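Local coordinates for oligopeptide ABC transporter OppAIV (Borrelia burgdorferi B31, PDB 4GL8), which probably binds oligopeptides as the extracytoplasmic solute-binding component of an ABC transporter and so takes part in peptide uptake, at residues 310-315 and 352-357; 203-208 and 223-228. One frame throughout, in Å; residues are numbered along the deposited sequence.

Interaction 1: residues 310-315 and 352-357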
ATOM      1  N   SER A 310      -0.559 -23.948   0.586  1.00 21.75           N
ATOM      2  CA  SER A 310      -1.658 -23.121   1.085  1.00 22.37           C
ATOM      3  C   SER A 310      -2.517 -23.867   2.111  1.00 23.74           C
ATOM      4  O   SER A 310      -2.817 -23.348   3.162  1.00 23.80           O
ATOM      5  CB  SER A 310      -2.522 -22.601  -0.071  1.00 21.84           C
ATOM      6  OG  SER A 310      -3.596 -21.818   0.426  1.00 21.54           O
ATOM      7  N   PHE A 311      -2.873 -25.097   1.802  1.00 20.76           N
ATOM      8  CA  PHE A 311      -3.673 -25.934   2.704  1.00 22.85           C
ATOM      9  C   PHE A 311      -2.904 -26.445   3.935  1.00 23.05           C
ATOM     10  O   PHE A 311      -3.528 -26.811   4.924  1.00 23.10           O
ATOM     11  CB  PHE A 311      -4.236 -27.145   1.964  1.00 24.25           C
ATOM     12  CG  PHE A 311      -5.504 -26.878   1.241  1.00 26.30           C
ATOM     13  CD1 PHE A 311      -5.509 -26.616  -0.113  1.00 27.49           C
ATOM     14  CD2 PHE A 311      -6.704 -26.924   1.894  1.00 29.16           C
ATOM     15  CE1 PHE A 311      -6.686 -26.375  -0.792  1.00 28.64           C
ATOM     16  CE2 PHE A 311      -7.890 -26.682   1.216  1.00 30.44           C
ATOM     17  CZ  PHE A 311      -7.877 -26.416  -0.131  1.00 29.37           C
ATOM     18  N   ALA A 312      -1.574 -26.484   3.870  1.00 22.56           N
ATOM     19  CA  ALA A 312      -0.754 -26.928   4.995  1.00 23.55           C
ATOM     20  C   ALA A 312      -0.582 -25.889   6.118  1.00 24.03           C
ATOM     21  O   ALA A 312       0.022 -26.209   7.153  1.00 25.38           O
ATOM     22  CB  ALA A 312       0.607 -27.356   4.493  1.00 23.79           C
ATOM     23  N   ILE A 313      -1.088 -24.661   5.947  1.00 23.19           N
ATOM     24  CA  ILE A 313      -0.983 -23.635   7.006  1.00 22.81           C
ATOM     25  C   ILE A 313      -2.240 -23.541   7.874  1.00 22.74           C
ATOM     26  O   ILE A 313      -3.329 -23.294   7.374  1.00 21.91           O
ATOM     27  CB  ILE A 313      -0.815 -22.223   6.435  1.00 22.54           C
ATOM     28  CG1 ILE A 313       0.342 -22.119   5.402  1.00 22.95           C
ATOM     29  CG2 ILE A 313      -0.688 -21.209   7.562  1.00 23.06           C
ATOM     30  CD1 ILE A 313       1.700 -22.384   5.962  1.00 23.41           C
ATOM     31  N   ASP A 314      -2.086 -23.656   9.187  1.00 23.66           N
ATOM     32  CA  ASP A 314      -3.220 -23.478  10.101  1.00 24.71           C
ATOM     33  C   ASP A 314      -3.443 -21.970  10.355  1.00 23.90           C
ATOM     34  O   ASP A 314      -2.824 -21.398  11.258  1.00 24.37           O
ATOM     35  CB  ASP A 314      -2.934 -24.224  11.412  1.00 26.37           C
ATOM     36  CG  ASP A 314      -4.066 -24.112  12.420  1.00 28.09           C
ATOM     37  OD1 ASP A 314      -5.137 -23.531  12.113  1.00 28.56           O
ATOM     38  OD2 ASP A 314      -3.866 -24.617  13.535  1.00 29.58           O
ATOM     39  N   ARG A 315      -4.333 -21.356   9.568  1.00 22.73           N
ATOM     40  CA  ARG A 315      -4.563 -19.909   9.573  1.00 21.64           C
ATOM     41  C   ARG A 315      -5.130 -19.371  10.863  1.00 22.63           C
ATOM     42  O   ARG A 315      -4.745 -18.289  11.285  1.00 22.05           O
ATOM     43  CB  ARG A 315      -5.520 -19.504   8.433  1.00 20.99           C
ATOM     44  CG  ARG A 315      -4.855 -19.548   7.065  1.00 19.94           C
ATOM     45  CD  ARG A 315      -5.846 -19.547   5.912  1.00 19.60           C
ATOM     46  NE  ARG A 315      -5.137 -19.573   4.628  1.00 18.76           N
ATOM     47  CZ  ARG A 315      -4.603 -20.658   4.079  1.00 18.27           C
ATOM     48  NH1 ARG A 315      -4.707 -21.838   4.674  1.00 18.95           N
ATOM     49  NH2 ARG A 315      -3.975 -20.555   2.926  1.00 17.34           N
ATOM     50  N   GLU A 352      -4.278 -33.074   5.711  1.00 31.66           N
ATOM     51  CA  GLU A 352      -4.373 -34.342   4.991  1.00 33.66           C
ATOM     52  C   GLU A 352      -4.457 -34.115   3.486  1.00 32.88           C
ATOM     53  O   GLU A 352      -3.752 -34.777   2.708  1.00 31.89           O
ATOM     54  CB  GLU A 352      -5.530 -35.190   5.502  1.00 36.62           C
ATOM     55  CG  GLU A 352      -5.288 -35.765   6.902  1.00 39.22           C
ATOM     56  CD  GLU A 352      -3.997 -36.617   7.016  1.00 41.35           C
ATOM     57  OE1 GLU A 352      -3.933 -37.698   6.396  1.00 43.38           O
ATOM     58  OE2 GLU A 352      -3.043 -36.215   7.738  1.00 41.76           O
ATOM     59  N   MET A 353      -5.279 -33.150   3.084  1.00 28.98           N
ATOM     60  CA  MET A 353      -5.392 -32.814   1.697  1.00 30.19           C
ATOM     61  C   MET A 353      -4.084 -32.203   1.172  1.00 26.84           C
ATOM     62  O   MET A 353      -3.684 -32.513   0.072  1.00 25.24           O
ATOM     63  CB  MET A 353      -6.583 -31.900   1.458  1.00 35.04           C
ATOM     64  CG  MET A 353      -6.634 -31.389   0.031  1.00 38.90           C
ATOM     65  SD  MET A 353      -8.228 -30.825  -0.580  1.00 48.51           S
ATOM     66  CE  MET A 353      -9.172 -30.541   0.932  1.00 47.85           C
ATOM     67  N   ALA A 354      -3.396 -31.393   1.978  1.00 25.66           N
ATOM     68  CA  ALA A 354      -2.075 -30.847   1.610  1.00 24.12           C
ATOM     69  C   ALA A 354      -1.058 -31.964   1.287  1.00 24.37           C
ATOM     70  O   ALA A 354      -0.439 -31.987   0.206  1.00 24.07           O
ATOM     71  CB  ALA A 354      -1.557 -29.929   2.709  1.00 23.36           C
ATOM     72  N   LYS A 355      -0.957 -32.932   2.181  1.00 24.71           N
ATOM     73  CA  LYS A 355      -0.087 -34.098   1.977  1.00 26.01           C
ATOM     74  C   LYS A 355      -0.394 -34.877   0.715  1.00 25.90           C
ATOM     75  O   LYS A 355       0.506 -35.372   0.046  1.00 25.96           O
ATOM     76  CB  LYS A 355      -0.218 -35.058   3.159  1.00 27.35           C
ATOM     77  CG  LYS A 355       0.455 -34.520   4.411  1.00 27.98           C
ATOM     78  CD  LYS A 355      -0.062 -35.162   5.681  1.00 29.86           C
ATOM     79  CE  LYS A 355       0.255 -36.645   5.717  1.00 31.42           C
ATOM     80  NZ  LYS A 355      -0.558 -37.351   6.761  1.00 32.87           N
ATOM     81  N   LYS A 356      -1.674 -35.011   0.428  1.00 26.34           N
ATOM     82  CA  LYS A 356      -2.132 -35.796  -0.698  1.00 27.33           C
ATOM     83  C   LYS A 356      -1.709 -35.113  -2.006  1.00 25.77           C
ATOM     84  O   LYS A 356      -1.169 -35.744  -2.898  1.00 25.14           O
ATOM     85  CB  LYS A 356      -3.635 -35.944  -0.584  1.00 29.07           C
ATOM     86  CG  LYS A 356      -4.338 -36.467  -1.818  1.00 33.02           C
ATOM     87  CD  LYS A 356      -3.843 -37.847  -2.208  1.00 35.13           C
ATOM     88  CE  LYS A 356      -4.627 -38.378  -3.400  1.00 37.55           C
ATOM     89  NZ  LYS A 356      -3.888 -39.531  -4.006  1.00 38.66           N
ATOM     90  N   LEU A 357      -1.948 -33.802  -2.094  1.00 25.18           N
ATOM     91  CA  LEU A 357      -1.532 -33.004  -3.252  1.00 23.82           C
ATOM     92  C   LEU A 357      -0.043 -33.063  -3.419  1.00 23.17           C
ATOM     93  O   LEU A 357       0.460 -33.179  -4.528  1.00 23.09           O
ATOM     94  CB  LEU A 357      -1.944 -31.550  -3.066  1.00 23.28           C
ATOM     95  CG  LEU A 357      -3.451 -31.335  -3.201  1.00 23.90           C
ATOM     96  CD1 LEU A 357      -3.898 -30.225  -2.244  1.00 23.08           C
ATOM     97  CD2 LEU A 357      -3.826 -31.081  -4.671  1.00 23.91           C
TER

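Interaction 2: residues 203-208 and 223-228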
ATOM      1  N   MET A 203      13.809  19.835  -1.694  1.00 28.38           N
ATOM      2  CA  MET A 203      12.396  19.479  -1.776  1.00 27.16           C
ATOM      3  C   MET A 203      11.511  20.676  -1.443  1.00 26.35           C
ATOM      4  O   MET A 203      11.754  21.349  -0.469  1.00 26.89           O
ATOM      5  CB  MET A 203      12.064  18.343  -0.809  1.00 26.51           C
ATOM      6  CG  MET A 203      10.592  18.011  -0.849  1.00 25.91           C
ATOM      7  SD  MET A 203      10.154  16.621   0.163  1.00 27.37           S
ATOM      8  CE  MET A 203      10.756  15.247  -0.833  1.00 28.00           C
ATOM      9  N   VAL A 204      10.488  20.935  -2.246  1.00 25.25           N
ATOM     10  CA  VAL A 204       9.475  21.924  -1.887  1.00 24.77           C
ATOM     11  C   VAL A 204       8.179  21.184  -1.944  1.00 23.40           C
ATOM     12  O   VAL A 204       8.063  20.218  -2.681  1.00 23.21           O
ATOM     13  CB  VAL A 204       9.434  23.149  -2.838  1.00 26.77           C
ATOM     14  CG1 VAL A 204      10.768  23.901  -2.819  1.00 28.19           C
ATOM     15  CG2 VAL A 204       9.030  22.735  -4.243  1.00 26.23           C
ATOM     16  N   VAL A 205       7.204  21.617  -1.154  1.00 23.00           N
ATOM     17  CA  VAL A 205       6.025  20.792  -0.894  1.00 21.36           C
ATOM     18  C   VAL A 205       4.764  21.645  -0.920  1.00 22.15           C
ATOM     19  O   VAL A 205       4.837  22.871  -0.867  1.00 22.98           O
ATOM     20  CB  VAL A 205       6.121  20.099   0.497  1.00 20.48           C
ATOM     21  CG1 VAL A 205       7.492  19.454   0.705  1.00 20.51           C
ATOM     22  CG2 VAL A 205       5.843  21.084   1.623  1.00 20.39           C
ATOM     23  N   SER A 206       3.617  20.964  -0.943  1.00 22.24           N
ATOM     24  CA  SER A 206       2.290  21.586  -0.982  1.00 22.91           C
ATOM     25  C   SER A 206       1.479  21.377   0.287  1.00 22.35           C
ATOM     26  O   SER A 206       0.451  22.012   0.474  1.00 23.06           O
ATOM     27  CB  SER A 206       1.495  21.002  -2.160  1.00 22.93           C
ATOM     28  OG  SER A 206       1.471  19.583  -2.072  1.00 22.24           O
ATOM     29  N   GLY A 207       1.923  20.488   1.166  1.00 22.40           N
ATOM     30  CA  GLY A 207       1.112  20.085   2.330  1.00 21.62           C
ATOM     31  C   GLY A 207       1.558  20.749   3.622  1.00 22.18           C
ATOM     32  O   GLY A 207       2.371  21.676   3.610  1.00 22.39           O
ATOM     33  N   PRO A 208       1.036  20.260   4.760  1.00 22.49           N
ATOM     34  CA  PRO A 208       1.231  20.826   6.112  1.00 22.66           C
ATOM     35  C   PRO A 208       2.667  20.851   6.609  1.00 22.54           C
ATOM     36  O   PRO A 208       2.990  21.729   7.403  1.00 22.73           O
ATOM     37  CB  PRO A 208       0.394  19.927   7.025  1.00 22.37           C
ATOM     38  CG  PRO A 208       0.014  18.741   6.215  1.00 22.22           C
ATOM     39  CD  PRO A 208       0.196  19.053   4.767  1.00 22.22           C
ATOM     40  N   GLU A 223       9.239  19.742   9.194  1.00 27.72           N
ATOM     41  CA  GLU A 223       8.876  20.956   9.902  1.00 28.79           C
ATOM     42  C   GLU A 223       7.663  21.624   9.265  1.00 28.31           C
ATOM     43  O   GLU A 223       7.421  21.492   8.050  1.00 28.16           O
ATOM     44  CB  GLU A 223      10.057  21.919  10.026  1.00 31.56           C
ATOM     45  CG  GLU A 223      10.347  22.772   8.796  1.00 34.09           C
ATOM     46  CD  GLU A 223      11.680  23.550   8.871  1.00 36.25           C
ATOM     47  OE1 GLU A 223      12.401  23.557   7.851  1.00 38.08           O
ATOM     48  OE2 GLU A 223      12.015  24.140   9.919  1.00 37.02           O
ATOM     49  N   LYS A 224       6.916  22.360  10.087  1.00 27.37           N
ATOM     50  CA  LYS A 224       5.727  23.072   9.624  1.00 26.98           C
ATOM     51  C   LYS A 224       6.050  23.897   8.382  1.00 27.70           C
ATOM     52  O   LYS A 224       7.074  24.606   8.360  1.00 27.18           O
ATOM     53  CB  LYS A 224       5.164  23.999  10.716  1.00 27.24           C
ATOM     54  CG  LYS A 224       3.904  24.748  10.287  1.00 27.40           C
ATOM     55  CD  LYS A 224       3.200  25.475  11.420  1.00 27.93           C
ATOM     56  CE  LYS A 224       2.114  26.349  10.833  1.00 28.60           C
ATOM     57  NZ  LYS A 224       1.233  26.986  11.852  1.00 30.00           N
ATOM     58  N   ASN A 225       5.182  23.768   7.362  1.00 26.64           N
ATOM     59  CA  ASN A 225       5.237  24.576   6.141  1.00 27.54           C
ATOM     60  C   ASN A 225       4.222  25.708   6.234  1.00 30.06           C
ATOM     61  O   ASN A 225       3.019  25.474   6.192  1.00 32.12           O
ATOM     62  CB  ASN A 225       4.953  23.718   4.915  1.00 26.13           C
ATOM     63  CG  ASN A 225       4.609  24.545   3.678  1.00 25.86           C
ATOM     64  OD1 ASN A 225       5.049  25.667   3.532  1.00 26.31           O
ATOM     65  ND2 ASN A 225       3.805  23.980   2.793  1.00 24.83           N
ATOM     66  N   ASN A 226       4.709  26.933   6.369  1.00 32.40           N
ATOM     67  CA  ASN A 226       3.851  28.091   6.573  1.00 35.15           C
ATOM     68  C   ASN A 226       2.911  28.381   5.427  1.00 33.97           C
ATOM     69  O   ASN A 226       1.864  28.974   5.637  1.00 34.27           O
ATOM     70  CB  ASN A 226       4.698  29.331   6.846  1.00 39.17           C
ATOM     71  CG  ASN A 226       5.400  29.256   8.180  1.00 43.78           C
ATOM     72  OD1 ASN A 226       5.202  28.298   8.947  1.00 47.23           O
ATOM     73  ND2 ASN A 226       6.222  30.266   8.481  1.00 49.20           N
ATOM     74  N   LYS A 227       3.288  27.960   4.223  1.00 32.89           N
ATOM     75  CA  LYS A 227       2.545  28.297   3.012  1.00 32.67           C
ATOM     76  C   LYS A 227       1.412  27.296   2.715  1.00 29.96           C
ATOM     77  O   LYS A 227       0.705  27.431   1.730  1.00 28.70           O
ATOM     78  CB  LYS A 227       3.510  28.421   1.817  1.00 33.63           C
ATOM     79  CG  LYS A 227       4.763  29.269   2.102  1.00 35.77           C
ATOM     80  CD  LYS A 227       5.105  30.261   0.990  1.00 38.64           C
ATOM     81  CE  LYS A 227       4.164  31.472   1.028  1.00 40.90           C
ATOM     82  NZ  LYS A 227       4.354  32.480  -0.063  1.00 42.40           N
ATOM     83  N   TYR A 228       1.273  26.279   3.558  1.00 27.80           N
ATOM     84  CA  TYR A 228       0.174  25.334   3.440  1.00 26.66           C
ATOM     85  C   TYR A 228      -1.123  26.138   3.505  1.00 27.50           C
ATOM     86  O   TYR A 228      -1.244  27.035   4.324  1.00 27.79           O
ATOM     87  CB  TYR A 228       0.278  24.293   4.557  1.00 25.02           C
ATOM     88  CG  TYR A 228      -0.896  23.358   4.684  1.00 24.23           C
ATOM     89  CD1 TYR A 228      -1.350  22.631   3.595  1.00 23.75           C
ATOM     90  CD2 TYR A 228      -1.541  23.181   5.910  1.00 23.91           C
ATOM     91  CE1 TYR A 228      -2.411  21.748   3.706  1.00 23.01           C
ATOM     92  CE2 TYR A 228      -2.599  22.313   6.038  1.00 23.94           C
ATOM     93  CZ  TYR A 228      -3.037  21.601   4.922  1.00 23.51           C
ATOM     94  OH  TYR A 228      -4.100  20.756   5.018  1.00 23.35           O
TER
HETATM   95  O   HOH W   1       3.092  24.945   0.362  1.00 26.70           O
HETATM   96  O   HOH W   2       1.163  23.960   7.922  1.00 22.35           O

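Interaction 1: residues 310-315 and 352-357
With chi1 of 173°, Met353 carries its CG opposite its own backbone nitrogen, and with chi2 extended this sets SD over the ring of Phe311, whose own chi1 of -85° swings that ring out toward helix 351-361. The evidence for a Met-aromatic contact is direct: SD of Met353 lies 4.6 Å from the centroid of the Phe311 ring and 15° off the ring normal, over a face. A bend at chi3 then directs the methyl to the rim, where CE of Met353 is 4.1 Å from CE2 of Phe311. Leu357 adds a longer, oblique touch, CD1 to CD1 of Phe311. At the foot of the ring the backbones come close because Ala354 is small: Ala354 CB is 3.6 Å from Ala312 N and 3.8 Å from Ala312 CB. Leu397 of helix 380-397 touches both alanines. Behind Phe311, Arg315 turns NH1 and NH2 to the carbonyl O of Ser310, at 2.9 and 3.0 Å, bridging the turn where the chain leaves helix 303-311. No hydrogen bond crosses between 310-315 and 352-357, so between these segments the attraction is probably dispersion and sulfur-ring contact, while backbone bonding of Phe311 with Asp350 also ties the two parts of the chain together.

Interaction 2: residues 203-208 and 223-228
Pro208 lies against one face of the Tyr228 ring, and this is the tightly packed half of the contact. CD of Pro208 stands 4.0 Å from the ring centroid, 16° off the normal, which meets the criteria for a CH-pi contact; on the other side of the pyrrolidine, CB approaches CD2 of Tyr228. The backbone is pressed in as well, with Gly207 C 3.5 Å from Tyr228 CD1, while the carbonyl O of Ser206 meets the ring at its edge. Tyr228 reaches this position with CG anti to its backbone N (chi1 172°).

Asn225 joins the packed half to the hydrated one. Its ND2 donates to Gly207 O at 2.8 Å, nearly in line with the C=O bond and close to the plane of the amide, and its backbone N donates to Pro208 O over a nearly straight path (174°), although from above the carbonyl plane. Asn225 also opens a type I beta turn ending at Tyr228, and its OD1 accepts from Lys227 N at 3.0 Å, forming an Asx turn. This turn follows strand 219-224, whose antiparallel partner 209-215 begins directly after Pro208, so the contact sits at the open end of a beta hairpin.

The looser part is bridged by water. One molecule donates to Val205 O and accepts from ND2 of Asn225 at 2.7 Å, giving that amide nitrogen a second partner; a methyl of Val205, CG2, lies alongside the same nitrogen. A second water donates to both Pro208 O and Asn225 O, the former at 2.9 Å. At the two central positions of the turn, the side chains of Asn226 and Lys227 are exposed, whereas the side chain of Ser206 starts away from 223-228, and its OG is hydrogen-bonded to the backbone N of Leu62.

From the N terminus, interaction 2 comes first: 203-208 follows helix 187-193 and meets 223-228 after only 14 intervening residues, closing the short loop made by the hairpin of strands 209-215 and 219-224. Interaction 1 opens later, where 310-315 leaves helix 303-311, and closes a longer loop of 36 residues at helix 351-361. The loops therefore run in series, neither nested nor crossed. Their centres are 52 Å apart, on opposite sides of the chain's centre, and the nearest atoms stay about 38 Å apart. One joins the two ends of a beta hairpin; the other packs helix against helix end, with helix 380-397 alongside.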